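PDB 2EF5: arginase from Thermus thermophilus, which probably hydrolyses L-arginine to L-ornithine and urea, using two manganese ions in each subunit. Local coordinates for residues L204-A218 with I248-E262. Numbering follows the deposited sequence.
Sequences LKHLQGLPLHVSLDA and ILAESGRVQSLDLVE. With MN (manganese (II) ion), chain H; MN (manganese (II) ion), chain G.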
loop_
_atom_site.group_PDB
_atom_site.type_symbol
_atom_site.label_atom_id
_atom_site.label_comp_id
_atom_site.label_asym_id
_atom_site.label_seq_id
_atom_site.Cartn_x
_atom_site.Cartn_y
_atom_site.Cartn_z
ATOM N N LEU A 204 22.024 -15.291 -9.271
ATOM C CA LEU A 204 22.374 -16.646 -9.679
ATOM C C LEU A 204 21.155 -17.563 -9.781
ATOM O O LEU A 204 21.108 -18.446 -10.644
ATOM C CB LEU A 204 23.383 -17.242 -8.696
ATOM C CG LEU A 204 24.776 -16.610 -8.708
ATOM C CD1 LEU A 204 25.620 -17.219 -7.602
ATOM C CD2 LEU A 204 25.425 -16.827 -10.066
ATOM N N LYS A 205 20.183 -17.354 -8.895
ATOM C CA LYS A 205 18.966 -18.161 -8.880
ATOM C C LYS A 205 18.120 -17.817 -10.096
ATOM O O LYS A 205 17.648 -18.703 -10.820
ATOM C CB LYS A 205 18.162 -17.883 -7.604
ATOM C CG LYS A 205 16.939 -18.775 -7.407
ATOM C CD LYS A 205 17.331 -20.197 -7.013
ATOM C CE LYS A 205 16.119 -21.021 -6.581
ATOM N NZ LYS A 205 16.515 -22.345 -6.002
ATOM N N HIS A 206 17.935 -16.519 -10.314
ATOM C CA HIS A 206 17.147 -16.026 -11.434
ATOM C C HIS A 206 17.708 -16.514 -12.767
ATOM O O HIS A 206 16.961 -16.709 -13.725
ATOM C CB HIS A 206 17.127 -14.501 -11.424
ATOM C CG HIS A 206 16.175 -13.900 -12.410
ATOM N ND1 HIS A 206 14.809 -13.979 -12.270
ATOM C CD2 HIS A 206 16.398 -13.222 -13.564
ATOM C CE1 HIS A 206 14.225 -13.379 -13.295
ATOM N NE2 HIS A 206 15.171 -12.912 -14.092
ATOM N N LEU A 207 19.023 -16.716 -12.817
ATOM C CA LEU A 207 19.686 -17.164 -14.038
ATOM C C LEU A 207 20.270 -18.562 -13.869
ATOM O O LEU A 207 21.241 -18.926 -14.537
ATOM C CB LEU A 207 20.813 -16.188 -14.405
ATOM C CG LEU A 207 20.457 -14.704 -14.522
ATOM C CD1 LEU A 207 21.713 -13.886 -14.818
ATOM C CD2 LEU A 207 19.435 -14.516 -15.632
ATOM N N GLN A 208 19.667 -19.347 -12.984
ATOM C CA GLN A 208 20.153 -20.691 -12.706
ATOM C C GLN A 208 20.326 -21.573 -13.942
ATOM O O GLN A 208 19.548 -21.498 -14.896
ATOM C CB GLN A 208 19.230 -21.382 -11.695
ATOM C CG GLN A 208 17.831 -21.697 -12.206
ATOM C CD GLN A 208 16.952 -22.315 -11.130
ATOM O OE1 GLN A 208 17.348 -23.273 -10.460
ATOM N NE2 GLN A 208 15.754 -21.770 -10.959
ATOM N N GLY A 209 21.371 -22.394 -13.915
ATOM C CA GLY A 209 21.655 -23.304 -15.010
ATOM C C GLY A 209 22.220 -22.703 -16.285
ATOM O O GLY A 209 22.504 -23.435 -17.234
ATOM N N LEU A 210 22.406 -21.388 -16.315
ATOM C CA LEU A 210 22.917 -20.729 -17.513
ATOM C C LEU A 210 24.339 -20.215 -17.402
ATOM O O LEU A 210 24.794 -19.842 -16.317
ATOM C CB LEU A 210 22.038 -19.528 -17.869
ATOM C CG LEU A 210 20.544 -19.696 -18.126
ATOM C CD1 LEU A 210 19.930 -18.325 -18.367
ATOM C CD2 LEU A 210 20.319 -20.603 -19.330
ATOM N N PRO A 211 25.072 -20.218 -18.524
ATOM C CA PRO A 211 26.443 -19.702 -18.476
ATOM C C PRO A 211 26.214 -18.200 -18.320
ATOM O O PRO A 211 25.214 -17.669 -18.811
ATOM C CB PRO A 211 27.004 -20.074 -19.844
ATOM C CG PRO A 211 25.780 -20.118 -20.725
ATOM C CD PRO A 211 24.774 -20.807 -19.841
ATOM N N LEU A 212 27.120 -17.506 -17.648
ATOM C CA LEU A 212 26.909 -16.087 -17.418
ATOM C C LEU A 212 27.914 -15.141 -18.043
ATOM O O LEU A 212 29.122 -15.387 -18.010
ATOM C CB LEU A 212 26.869 -15.834 -15.916
ATOM C CG LEU A 212 25.848 -16.652 -15.123
ATOM C CD1 LEU A 212 26.068 -16.408 -13.635
ATOM C CD2 LEU A 212 24.431 -16.262 -15.536
ATOM N N HIS A 213 27.394 -14.059 -18.623
ATOM C CA HIS A 213 28.228 -13.016 -19.208
ATOM C C HIS A 213 28.087 -11.814 -18.282
ATOM O O HIS A 213 26.978 -11.357 -18.002
ATOM C CB HIS A 213 27.749 -12.621 -20.608
ATOM C CG HIS A 213 28.503 -11.467 -21.191
ATOM N ND1 HIS A 213 28.219 -10.157 -20.872
ATOM C CD2 HIS A 213 29.578 -11.428 -22.013
ATOM C CE1 HIS A 213 29.087 -9.362 -21.471
ATOM N NE2 HIS A 213 29.925 -10.109 -22.168
ATOM N N VAL A 214 29.206 -11.307 -17.794
ATOM C CA VAL A 214 29.162 -10.158 -16.901
ATOM C C VAL A 214 29.651 -8.913 -17.631
ATOM O O VAL A 214 30.749 -8.897 -18.168
ATOM C CB VAL A 214 30.045 -10.392 -15.655
ATOM C CG1 VAL A 214 30.078 -9.125 -14.796
ATOM C CG2 VAL A 214 29.511 -11.573 -14.854
ATOM N N SER A 215 28.829 -7.875 -17.659
ATOM C CA SER A 215 29.215 -6.642 -18.322
ATOM C C SER A 215 29.371 -5.599 -17.224
ATOM O O SER A 215 28.390 -5.151 -16.633
ATOM C CB SER A 215 28.142 -6.221 -19.334
ATOM O OG SER A 215 28.659 -5.249 -20.220
ATOM N N LEU A 216 30.611 -5.211 -16.959
ATOM C CA LEU A 216 30.899 -4.257 -15.898
ATOM C C LEU A 216 31.234 -2.846 -16.374
ATOM O O LEU A 216 32.270 -2.612 -16.997
ATOM C CB LEU A 216 32.039 -4.812 -15.025
ATOM C CG LEU A 216 32.573 -3.986 -13.850
ATOM C CD1 LEU A 216 31.457 -3.706 -12.843
ATOM C CD2 LEU A 216 33.715 -4.762 -13.182
ATOM N N ASP A 217 30.332 -1.913 -16.081
ATOM C CA ASP A 217 30.522 -0.515 -16.429
ATOM C C ASP A 217 31.161 0.124 -15.201
ATOM O O ASP A 217 30.632 0.016 -14.097
ATOM C CB ASP A 217 29.177 0.159 -16.714
ATOM C CG ASP A 217 29.338 1.563 -17.252
ATOM O OD1 ASP A 217 30.156 2.322 -16.698
ATOM O OD2 ASP A 217 28.644 1.921 -18.226
ATOM N N ALA A 218 32.301 0.777 -15.397
ATOM C CA ALA A 218 33.022 1.406 -14.298
ATOM C C ALA A 218 32.168 2.368 -13.492
ATOM O O ALA A 218 32.406 2.552 -12.299
ATOM C CB ALA A 218 34.256 2.142 -14.835
ATOM N N ILE A 248 31.068 -13.800 -5.421
ATOM C CA ILE A 248 29.939 -14.714 -5.358
ATOM C C ILE A 248 29.598 -15.226 -6.760
ATOM O O ILE A 248 29.247 -16.388 -6.928
ATOM C CB ILE A 248 28.717 -14.045 -4.694
ATOM C CG1 ILE A 248 29.040 -13.742 -3.223
ATOM C CG2 ILE A 248 27.508 -14.961 -4.779
ATOM C CD1 ILE A 248 27.920 -13.043 -2.447
ATOM N N LEU A 249 29.720 -14.371 -7.769
ATOM C CA LEU A 249 29.456 -14.807 -9.135
ATOM C C LEU A 249 30.544 -15.810 -9.522
ATOM O O LEU A 249 30.266 -16.816 -10.189
ATOM C CB LEU A 249 29.459 -13.619 -10.109
ATOM C CG LEU A 249 28.317 -12.607 -9.933
ATOM C CD1 LEU A 249 28.485 -11.452 -10.918
ATOM C CD2 LEU A 249 26.972 -13.291 -10.134
ATOM N N ALA A 250 31.777 -15.549 -9.093
ATOM C CA ALA A 250 32.884 -16.448 -9.393
ATOM C C ALA A 250 32.638 -17.837 -8.804
ATOM O O ALA A 250 32.876 -18.845 -9.472
ATOM C CB ALA A 250 34.188 -15.874 -8.849
ATOM N N GLU A 251 32.160 -17.883 -7.559
ATOM C CA GLU A 251 31.890 -19.152 -6.868
ATOM C C GLU A 251 30.935 -20.061 -7.638
ATOM O O GLU A 251 31.045 -21.283 -7.568
ATOM C CB GLU A 251 31.296 -18.909 -5.469
ATOM C CG GLU A 251 32.237 -18.277 -4.445
ATOM C CD GLU A 251 31.595 -18.117 -3.063
ATOM O OE1 GLU A 251 30.346 -18.048 -2.973
ATOM O OE2 GLU A 251 32.342 -18.044 -2.064
ATOM N N SER A 252 29.989 -19.466 -8.362
ATOM C CA SER A 252 29.011 -20.238 -9.128
ATOM C C SER A 252 29.707 -21.088 -10.178
ATOM O O SER A 252 29.202 -22.136 -10.565
ATOM C CB SER A 252 28.022 -19.313 -9.834
ATOM O OG SER A 252 28.635 -18.725 -10.971
ATOM N N GLY A 253 30.860 -20.622 -10.645
ATOM C CA GLY A 253 31.605 -21.357 -11.652
ATOM C C GLY A 253 30.952 -21.294 -13.023
ATOM O O GLY A 253 31.376 -21.985 -13.950
ATOM N N ARG A 254 29.932 -20.451 -13.156
ATOM C CA ARG A 254 29.209 -20.313 -14.412
ATOM C C ARG A 254 29.552 -19.090 -15.264
ATOM O O ARG A 254 29.027 -18.950 -16.371
ATOM C CB ARG A 254 27.703 -20.322 -14.144
ATOM C CG ARG A 254 27.151 -21.679 -13.721
ATOM C CD ARG A 254 25.633 -21.676 -13.749
ATOM N NE ARG A 254 25.006 -21.108 -12.553
ATOM C CZ ARG A 254 24.111 -20.124 -12.572
ATOM N NH1 ARG A 254 23.742 -19.582 -13.725
ATOM N NH2 ARG A 254 23.554 -19.703 -11.446
ATOM N N VAL A 255 30.418 -18.206 -14.771
ATOM C CA VAL A 255 30.783 -17.021 -15.547
ATOM C C VAL A 255 31.683 -17.433 -16.715
ATOM O O VAL A 255 32.700 -18.100 -16.519
ATOM C CB VAL A 255 31.503 -15.965 -14.664
ATOM C CG1 VAL A 255 31.931 -14.771 -15.516
ATOM C CG2 VAL A 255 30.570 -15.498 -13.557
ATOM N N GLN A 256 31.308 -17.024 -17.924
ATOM C CA GLN A 256 32.054 -17.398 -19.126
ATOM C C GLN A 256 32.675 -16.251 -19.923
ATOM O O GLN A 256 33.510 -16.486 -20.795
ATOM C CB GLN A 256 31.136 -18.174 -20.074
ATOM C CG GLN A 256 29.919 -17.361 -20.494
ATOM C CD GLN A 256 29.552 -17.544 -21.960
ATOM O OE1 GLN A 256 29.226 -18.647 -22.398
ATOM N NE2 GLN A 256 29.607 -16.454 -22.723
ATOM N N SER A 257 32.258 -15.016 -19.658
ATOM C CA SER A 257 32.800 -13.875 -20.394
ATOM C C SER A 257 32.626 -12.573 -19.620
ATOM O O SER A 257 31.735 -12.451 -18.782
ATOM C CB SER A 257 32.130 -13.774 -21.773
ATOM O OG SER A 257 30.717 -13.818 -21.651
ATOM N N LEU A 258 33.452 -11.588 -19.933
ATOM C CA LEU A 258 33.413 -10.325 -19.204
ATOM C C LEU A 258 33.753 -9.084 -20.018
ATOM O O LEU A 258 34.669 -9.119 -20.840
ATOM C CB LEU A 258 34.398 -10.413 -18.024
ATOM C CG LEU A 258 34.797 -9.127 -17.295
ATOM C CD1 LEU A 258 33.644 -8.679 -16.415
ATOM C CD2 LEU A 258 36.033 -9.362 -16.448
ATOM N N ASP A 259 33.016 -7.995 -19.787
ATOM C CA ASP A 259 33.322 -6.719 -20.438
ATOM C C ASP A 259 33.746 -5.770 -19.320
ATOM O O ASP A 259 33.127 -5.752 -18.258
ATOM C CB ASP A 259 32.108 -6.058 -21.113
ATOM C CG ASP A 259 31.398 -6.957 -22.099
ATOM O OD1 ASP A 259 32.057 -7.731 -22.814
ATOM O OD2 ASP A 259 30.159 -6.860 -22.161
ATOM N N LEU A 260 34.788 -4.982 -19.567
ATOM C CA LEU A 260 35.266 -3.976 -18.619
ATOM C C LEU A 260 35.166 -2.706 -19.453
ATOM O O LEU A 260 36.036 -2.426 -20.271
ATOM C CB LEU A 260 36.718 -4.242 -18.219
ATOM C CG LEU A 260 36.990 -5.536 -17.451
ATOM C CD1 LEU A 260 38.487 -5.647 -17.180
ATOM C CD2 LEU A 260 36.213 -5.538 -16.136
ATOM N N VAL A 261 34.094 -1.947 -19.256
ATOM C CA VAL A 261 33.857 -0.765 -20.072
ATOM C C VAL A 261 33.765 0.588 -19.381
ATOM O O VAL A 261 33.746 0.688 -18.159
ATOM C CB VAL A 261 32.544 -0.935 -20.880
ATOM C CG1 VAL A 261 32.587 -2.224 -21.709
ATOM C CG2 VAL A 261 31.354 -0.981 -19.918
ATOM N N GLU A 262 33.697 1.619 -20.219
ATOM C CA GLU A 262 33.544 3.012 -19.814
ATOM C C GLU A 262 34.656 3.647 -18.969
ATOM O O GLU A 262 34.438 4.669 -18.319
ATOM C CB GLU A 262 32.186 3.180 -19.125
ATOM C CG GLU A 262 30.976 2.901 -20.037
ATOM C CD GLU A 262 30.698 4.030 -21.031
ATOM O OE1 GLU A 262 30.805 5.207 -20.637
ATOM O OE2 GLU A 262 30.357 3.747 -22.200
HETATM MN MN MN H . 26.656 1.259 -19.495
HETATM MN MN MN G . 26.773 3.363 -17.439
#
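Strands 212-217 and 255-261, joined through helix 239-252 in a beta-alpha-beta unit, are parallel neighbours in the central sheet of the arginase fold, and the first ends at the manganese site. Their axes run 4.7 Å apart and 9° from parallel. Leu212 pairs with Val255 but His213 with Ser257, a one-residue shift that marks a beta bulge. Beyond it the ladder is regular: Val214 N bonds Ser257 O, and Asp259 N bonds Val214 O.

At the opposite end, Arg254, just before strand 255-261, reaches the C-terminal end of helix 196-206 and the type II turn Leu207-Leu210 after it. Its chain bends at chi3 (-83°), which brings the guanidinium among three carbonyls. Arg254 NH1 gives Leu210 O a 2.8 Å bond lying in the carbonyl plane, on a lone pair, and a weak one to Leu207 O; NH2 bonds Leu204 O at 2.9 Å, 28° out of the carbonyl plane. Gly209 N stands over one face of the group and Leu212 CD1 over the other.

On the sheet face toward helix 272-284, Val214 CG1 meets Leu258 CD1 at 3.9 Å, and Leu216 CD2 touches Leu260 CD2. The other face carries Ser215, whose OG bonds Asp259 OD2, an acceptor less surely placed, and also His96 NE2. Asp217 OD2 lies 2.4 and 2.5 Å from the two manganese ions, so one oxygen bridges the pair. The ladder fixes the backbone on both sides of this carboxylate, through Val261 N to Leu216 O and Ala218 N to Val261 O, while Ser215 OG probably helps to orient the metal ligand His96.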